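Uncharacterized protein AF_0060 (Archaeoglobus fulgidus DSM 4304, PDB 2P06) is of unknown function but binds magnesium in an all-helical fold and, as a MazG-family member, is probably a nucleotide pyrophosphohydrolase. Local coordinates at residues B[68-72]-B[87-91]; B[61-65]-B[94-98]. All coordinates share one frame; numbering follows the deposited sequence.

Interaction 1: residues B[68-72]-B[87-91]; sequences EMDEL and ELLDV. With MG (magnesium ion), chain E.
E68 and E71 face E87 and D90 across an antiparallel helix pair (axes 159° apart), forming the ExxE and ExxD halves of the magnesium site characteristic of MazG-type pyrophosphohydrolases. Each acid gives one oxygen to the magnesium ion; E71 OE1 is the nearest at 2.1 Å, and D90 OD2 the longest of the four at 2.5 Å. Two waters on roughly opposite sides complete a distorted octahedron. E87 reaches the metal by folding back at chi2 (-59°), whereas E71 stretches out beyond CG. Their carboxylate planes stand 74° apart, and the cation they share probably offsets the repulsion between E71 OE1 and E87 OE1 (3.3 Å). The carboxylates of E68 and D90 are buried, and their other oxygens are held by R64 and R42 and by K38 and R42, respectively. E71 marks the exposed margin of the site, whereas on the side turned from the metal the packing is apolar, buried and close: L72 CD2 lies 3.7 Å from both L88 CD2 and V91 CG2, in a core extended by L65 of a second subunit. One coordinated water between core and metal donates hydrogen bonds to E68 O at 2.9 Å and E87 O at 3.2 Å.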
ATOM      1  N   GLU B  68      -4.780 -20.247  17.407  1.00 24.05           N
ATOM      2  CA  GLU B  68      -5.291 -18.887  17.448  1.00 24.85           C
ATOM      3  C   GLU B  68      -6.668 -18.810  16.778  1.00 25.77           C
ATOM      4  O   GLU B  68      -7.545 -18.072  17.227  1.00 26.50           O
ATOM      5  CB  GLU B  68      -4.296 -17.918  16.813  1.00 24.26           C
ATOM      6  CG  GLU B  68      -2.928 -17.862  17.528  1.00 25.03           C
ATOM      7  CD  GLU B  68      -3.008 -17.321  18.951  1.00 22.86           C
ATOM      8  OE1 GLU B  68      -3.896 -16.515  19.276  1.00 22.06           O
ATOM      9  OE2 GLU B  68      -2.151 -17.681  19.747  1.00 24.75           O
HETATM   10  N   MSE B  69      -6.862 -19.574  15.712  1.00 26.26           N
HETATM   11  CA  MSE B  69      -8.154 -19.605  15.045  1.00 27.21           C
HETATM   12  C   MSE B  69      -9.207 -20.239  15.944  1.00 27.90           C
HETATM   13  O   MSE B  69     -10.365 -19.802  15.942  1.00 28.14           O
HETATM   14  CB  MSE B  69      -8.062 -20.359  13.724  1.00 26.92           C
HETATM   15  CG  MSE B  69      -7.327 -19.597  12.653  1.00 26.72           C
HETATM   16 SE   MSE B  69      -7.221 -20.556  10.990  0.70 29.37          SE
HETATM   17  CE  MSE B  69      -8.916 -21.403  10.897  1.00 33.58           C
ATOM     18  N   ASP B  70      -8.806 -21.244  16.716  1.00 28.46           N
ATOM     19  CA  ASP B  70      -9.692 -21.841  17.721  1.00 29.70           C
ATOM     20  C   ASP B  70     -10.119 -20.816  18.806  1.00 30.27           C
ATOM     21  O   ASP B  70     -11.299 -20.761  19.188  1.00 28.40           O
ATOM     22  CB  ASP B  70      -9.038 -23.084  18.345  1.00 30.60           C
ATOM     23  CG  ASP B  70      -9.003 -24.280  17.374  1.00 34.48           C
ATOM     24  OD1 ASP B  70      -9.771 -24.254  16.373  1.00 37.66           O
ATOM     25  OD2 ASP B  70      -8.219 -25.253  17.610  1.00 37.09           O
ATOM     26  N   GLU B  71      -9.168 -20.006  19.286  1.00 30.33           N
ATOM     27  CA  GLU B  71      -9.486 -18.931  20.232  1.00 30.87           C
ATOM     28  C   GLU B  71     -10.436 -17.888  19.637  1.00 31.56           C
ATOM     29  O   GLU B  71     -11.290 -17.367  20.333  1.00 30.69           O
ATOM     30  CB  GLU B  71      -8.231 -18.234  20.751  1.00 30.44           C
ATOM     31  CG  GLU B  71      -7.439 -19.071  21.742  1.00 31.45           C
ATOM     32  CD  GLU B  71      -6.117 -18.453  22.111  1.00 31.60           C
ATOM     33  OE1 GLU B  71      -5.769 -17.414  21.511  1.00 34.64           O
ATOM     34  OE2 GLU B  71      -5.413 -19.015  22.980  1.00 34.10           O
ATOM     35  N   LEU B  72     -10.283 -17.600  18.350  1.00 33.23           N
ATOM     36  CA  LEU B  72     -11.138 -16.651  17.684  1.00 33.89           C
ATOM     37  C   LEU B  72     -12.556 -17.225  17.656  1.00 34.86           C
ATOM     38  O   LEU B  72     -13.514 -16.558  18.079  1.00 35.12           O
ATOM     39  CB  LEU B  72     -10.584 -16.319  16.291  1.00 34.25           C
ATOM     40  CG  LEU B  72     -11.426 -15.538  15.276  1.00 33.75           C
ATOM     41  CD1 LEU B  72     -12.169 -14.451  15.954  1.00 36.93           C
ATOM     42  CD2 LEU B  72     -10.523 -14.974  14.175  1.00 33.83           C
ATOM     43  N   GLU B  87      -8.310 -11.141  19.128  1.00 24.25           N
ATOM     44  CA  GLU B  87      -8.135 -12.458  18.511  1.00 24.23           C
ATOM     45  C   GLU B  87      -7.947 -12.344  17.006  1.00 23.29           C
ATOM     46  O   GLU B  87      -7.235 -13.151  16.424  1.00 23.15           O
ATOM     47  CB  GLU B  87      -9.289 -13.423  18.821  1.00 24.60           C
ATOM     48  CG  GLU B  87      -9.622 -13.620  20.313  1.00 26.84           C
ATOM     49  CD  GLU B  87      -8.461 -14.153  21.151  1.00 30.91           C
ATOM     50  OE1 GLU B  87      -7.456 -14.674  20.608  1.00 31.91           O
ATOM     51  OE2 GLU B  87      -8.572 -14.065  22.394  1.00 35.52           O
ATOM     52  N   LEU B  88      -8.551 -11.329  16.382  1.00 21.53           N
ATOM     53  CA  LEU B  88      -8.329 -11.076  14.953  1.00 21.15           C
ATOM     54  C   LEU B  88      -6.886 -10.660  14.655  1.00 20.48           C
ATOM     55  O   LEU B  88      -6.307 -11.090  13.662  1.00 19.60           O
ATOM     56  CB  LEU B  88      -9.321 -10.007  14.444  1.00 20.91           C
ATOM     57  CG  LEU B  88     -10.801 -10.405  14.458  1.00 18.76           C
ATOM     58  CD1 LEU B  88     -11.705  -9.157  14.394  1.00 16.69           C
ATOM     59  CD2 LEU B  88     -11.113 -11.396  13.337  1.00 16.86           C
ATOM     60  N   LEU B  89      -6.312  -9.842  15.535  1.00 20.01           N
ATOM     61  CA  LEU B  89      -4.903  -9.445  15.446  1.00 20.23           C
ATOM     62  C   LEU B  89      -3.983 -10.677  15.533  1.00 20.03           C
ATOM     63  O   LEU B  89      -3.060 -10.836  14.730  1.00 20.11           O
ATOM     64  CB  LEU B  89      -4.544  -8.429  16.547  1.00 19.83           C
ATOM     65  CG  LEU B  89      -5.265  -7.082  16.467  1.00 19.92           C
ATOM     66  CD1 LEU B  89      -5.001  -6.221  17.747  1.00 16.34           C
ATOM     67  CD2 LEU B  89      -4.861  -6.320  15.165  1.00 18.59           C
ATOM     68  N   ASP B  90      -4.272 -11.567  16.484  1.00 20.33           N
ATOM     69  CA  ASP B  90      -3.484 -12.800  16.664  1.00 20.24           C
ATOM     70  C   ASP B  90      -3.548 -13.671  15.417  1.00 19.68           C
ATOM     71  O   ASP B  90      -2.533 -14.133  14.942  1.00 17.85           O
ATOM     72  CB  ASP B  90      -3.985 -13.617  17.853  1.00 20.79           C
ATOM     73  CG  ASP B  90      -3.628 -13.013  19.205  1.00 22.33           C
ATOM     74  OD1 ASP B  90      -2.665 -12.204  19.280  1.00 21.37           O
ATOM     75  OD2 ASP B  90      -4.310 -13.403  20.210  1.00 21.96           O
ATOM     76  N   VAL B  91      -4.747 -13.899  14.880  1.00 20.16           N
ATOM     77  CA  VAL B  91      -4.872 -14.745  13.666  1.00 19.26           C
ATOM     78  C   VAL B  91      -4.126 -14.125  12.500  1.00 18.89           C
ATOM     79  O   VAL B  91      -3.414 -14.828  11.811  1.00 18.34           O
ATOM     80  CB  VAL B  91      -6.324 -15.081  13.301  1.00 20.04           C
ATOM     81  CG1 VAL B  91      -6.424 -15.760  11.906  1.00 17.05           C
ATOM     82  CG2 VAL B  91      -6.958 -15.973  14.402  1.00 18.33           C
TER
HETATM   83 MG    MG E 101      -5.453 -15.571  20.569  1.00 11.80          MG
HETATM   84  O   HOH W   1      -6.740 -15.520  18.455  1.00 42.18           O
HETATM   85  O   HOH W   2      -4.278 -15.268  22.245  1.00 68.94           O

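Interaction 2: residues B[61-65]-B[94-98]; sequences LLSRL and FCMYL
L61, R64 and L65 pack against F94 and L98 in a buried, mainly apolar contact of the antiparallel helical hairpin that forms the MazG-like core, one step along from its magnesium site. The short axes run 169° apart and 9.3 Å from each other. F94 gives up the most surface, its ring lying on the R64 side. The arginine chain, bent at chi2 and chi3, curls alongside the F94 ring: R64 CB lies 3.7 Å from CE1 of F94, and R64 NH1 comes obliquely to within 3.2 Å of F94 CZ, with guanidinium and ring planes 61° apart. That same NH1 forms a salt bridge to the metal ligand E68, while NH2 pairs with E67. Replacing R64 with an alanine would probably leave the outer carboxylate oxygen of E68 with one positive partner fewer and the far rim of the F94 ring less well covered. One face of that ring receives Y97 CD2, 3.7 Å above its centre. L98 reaches across with both methyls, CD1 meeting L61 CB at 3.8 Å and CD2 meeting L62 CG at 4.0 Å. One water spans the helices, donating hydrogen bonds to L61 O and F94 O, each 2.8 Å away.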
ATOM      1  N   LEU B  61       4.313 -23.373  13.212  1.00 21.04           N
ATOM      2  CA  LEU B  61       3.578 -22.159  12.837  1.00 20.94           C
ATOM      3  C   LEU B  61       2.122 -22.479  12.503  1.00 21.44           C
ATOM      4  O   LEU B  61       1.236 -21.726  12.888  1.00 21.90           O
ATOM      5  CB  LEU B  61       4.274 -21.445  11.702  1.00 20.31           C
ATOM      6  CG  LEU B  61       5.598 -20.809  12.115  1.00 20.24           C
ATOM      7  CD1 LEU B  61       6.416 -20.298  10.906  1.00 18.22           C
ATOM      8  CD2 LEU B  61       5.284 -19.677  13.115  1.00 19.33           C
ATOM      9  N   LEU B  62       1.907 -23.601  11.806  1.00 21.55           N
ATOM     10  CA  LEU B  62       0.583 -24.150  11.538  1.00 22.04           C
ATOM     11  C   LEU B  62      -0.241 -24.440  12.777  1.00 21.61           C
ATOM     12  O   LEU B  62      -1.402 -23.992  12.890  1.00 21.23           O
ATOM     13  CB  LEU B  62       0.702 -25.458  10.768  1.00 22.69           C
ATOM     14  CG  LEU B  62       0.489 -25.408   9.267  1.00 24.98           C
ATOM     15  CD1 LEU B  62       0.967 -26.703   8.594  1.00 25.59           C
ATOM     16  CD2 LEU B  62      -0.975 -25.143   9.003  1.00 22.92           C
ATOM     17  N   SER B  63       0.306 -25.246  13.682  1.00 20.87           N
ATOM     18  CA  SER B  63      -0.463 -25.616  14.868  1.00 21.28           C
ATOM     19  C   SER B  63      -0.720 -24.364  15.720  1.00 21.25           C
ATOM     20  O   SER B  63      -1.787 -24.227  16.314  1.00 19.91           O
ATOM     21  CB  SER B  63       0.215 -26.733  15.663  1.00 20.84           C
ATOM     22  OG  SER B  63       1.500 -26.316  15.958  1.00 23.46           O
ATOM     23  N   ARG B  64       0.238 -23.435  15.765  1.00 21.37           N
ATOM     24  CA  ARG B  64      -0.010 -22.184  16.490  1.00 22.01           C
ATOM     25  C   ARG B  64      -1.150 -21.381  15.821  1.00 21.67           C
ATOM     26  O   ARG B  64      -2.038 -20.858  16.505  1.00 21.54           O
ATOM     27  CB  ARG B  64       1.258 -21.333  16.609  1.00 22.59           C
ATOM     28  CG  ARG B  64       2.364 -21.861  17.535  1.00 25.33           C
ATOM     29  CD  ARG B  64       2.224 -21.492  19.006  1.00 30.67           C
ATOM     30  NE  ARG B  64       1.897 -20.085  19.269  1.00 32.93           N
ATOM     31  CZ  ARG B  64       0.666 -19.613  19.498  1.00 34.31           C
ATOM     32  NH1 ARG B  64       0.497 -18.316  19.714  1.00 35.60           N
ATOM     33  NH2 ARG B  64      -0.400 -20.401  19.500  1.00 34.29           N
ATOM     34  N   LEU B  65      -1.145 -21.295  14.488  1.00 21.76           N
ATOM     35  CA  LEU B  65      -2.226 -20.586  13.767  1.00 21.12           C
ATOM     36  C   LEU B  65      -3.614 -21.183  14.055  1.00 21.77           C
ATOM     37  O   LEU B  65      -4.585 -20.464  14.337  1.00 20.29           O
ATOM     38  CB  LEU B  65      -1.977 -20.606  12.262  1.00 20.98           C
ATOM     39  CG  LEU B  65      -3.073 -20.052  11.347  1.00 20.49           C
ATOM     40  CD1 LEU B  65      -3.447 -18.604  11.693  1.00 17.39           C
ATOM     41  CD2 LEU B  65      -2.619 -20.159   9.902  1.00 19.47           C
ATOM     42  N   PHE B  94      -0.357 -14.624  12.926  1.00 18.23           N
ATOM     43  CA  PHE B  94       0.055 -15.980  12.624  1.00 19.62           C
ATOM     44  C   PHE B  94      -0.109 -16.411  11.151  1.00 19.61           C
ATOM     45  O   PHE B  94       0.670 -17.243  10.657  1.00 18.06           O
ATOM     46  CB  PHE B  94      -0.523 -16.976  13.644  1.00 19.90           C
ATOM     47  CG  PHE B  94       0.261 -16.975  14.912  1.00 21.87           C
ATOM     48  CD1 PHE B  94       1.343 -17.833  15.062  1.00 21.96           C
ATOM     49  CD2 PHE B  94       0.040 -16.003  15.874  1.00 22.69           C
ATOM     50  CE1 PHE B  94       2.134 -17.785  16.193  1.00 25.07           C
ATOM     51  CE2 PHE B  94       0.825 -15.949  17.014  1.00 22.62           C
ATOM     52  CZ  PHE B  94       1.857 -16.848  17.188  1.00 23.70           C
ATOM     53  N   CYS B  95      -1.088 -15.843  10.450  1.00 19.32           N
ATOM     54  CA  CYS B  95      -1.139 -16.000   8.990  1.00 19.65           C
ATOM     55  C   CYS B  95       0.135 -15.403   8.400  1.00 19.31           C
ATOM     56  O   CYS B  95       0.721 -15.971   7.492  1.00 19.17           O
ATOM     57  CB  CYS B  95      -2.330 -15.278   8.370  1.00 19.27           C
ATOM     58  SG  CYS B  95      -3.912 -16.069   8.722  1.00 19.80           S
HETATM   59  N   MSE B  96       0.503 -14.226   8.888  1.00 18.60           N
HETATM   60  CA  MSE B  96       1.685 -13.546   8.418  1.00 19.16           C
HETATM   61  C   MSE B  96       2.969 -14.334   8.689  1.00 18.18           C
HETATM   62  O   MSE B  96       3.838 -14.449   7.820  1.00 18.30           O
HETATM   63  CB  MSE B  96       1.808 -12.176   9.063  1.00 18.43           C
HETATM   64  CG  MSE B  96       2.992 -11.432   8.494  1.00 20.29           C
HETATM   65 SE   MSE B  96       3.115  -9.645   9.155  0.70 23.59          SE
HETATM   66  CE  MSE B  96       3.757  -9.916  10.842  1.00 17.22           C
ATOM     67  N   TYR B  97       3.091 -14.874   9.894  1.00 18.31           N
ATOM     68  CA  TYR B  97       4.307 -15.616  10.256  1.00 18.40           C
ATOM     69  C   TYR B  97       4.456 -16.850   9.371  1.00 18.65           C
ATOM     70  O   TYR B  97       5.528 -17.118   8.854  1.00 18.66           O
ATOM     71  CB  TYR B  97       4.318 -16.009  11.727  1.00 18.29           C
ATOM     72  CG  TYR B  97       4.141 -14.874  12.708  1.00 17.51           C
ATOM     73  CD1 TYR B  97       4.491 -13.575  12.383  1.00 18.02           C
ATOM     74  CD2 TYR B  97       3.654 -15.122  13.978  1.00 17.85           C
ATOM     75  CE1 TYR B  97       4.335 -12.539  13.279  1.00 18.22           C
ATOM     76  CE2 TYR B  97       3.473 -14.104  14.874  1.00 19.31           C
ATOM     77  CZ  TYR B  97       3.810 -12.802  14.519  1.00 17.89           C
ATOM     78  OH  TYR B  97       3.619 -11.778  15.420  1.00 17.43           O
ATOM     79  N   LEU B  98       3.379 -17.600   9.179  1.00 18.83           N
ATOM     80  CA  LEU B  98       3.471 -18.795   8.360  1.00 19.05           C
ATOM     81  C   LEU B  98       3.699 -18.412   6.899  1.00 19.73           C
ATOM     82  O   LEU B  98       4.477 -19.050   6.203  1.00 19.44           O
ATOM     83  CB  LEU B  98       2.224 -19.655   8.506  1.00 19.14           C
ATOM     84  CG  LEU B  98       2.163 -20.945   7.696  1.00 18.75           C
ATOM     85  CD1 LEU B  98       3.379 -21.820   7.990  1.00 20.71           C
ATOM     86  CD2 LEU B  98       0.834 -21.642   8.057  1.00 18.14           C
TER
HETATM   87  O   HOH W   3       1.959 -19.152  12.237  1.00 46.51           O

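How the interactions relate
From the N terminus, helix 22-43 comes first and lies against the hairpin formed by the two later long helices, with K38 and R42 serving interaction 1 and Y39 touching Y97 of interaction 2. Helix 58-77 then carries 61-65 followed by 68-72; the chain turns, and helix 81-103 returns with 87-91 before 94-98. Interaction 1 therefore closes the shorter loop, 15 residues apart at its nearest ends, nested inside the longer loop closed by interaction 2. Their centres are 10 Å apart, and they meet directly where E68 CG packs on F94 CD2 at 3.9 Å and where L65 CD1 approaches V91 O. Both contacts also pack against a second subunit.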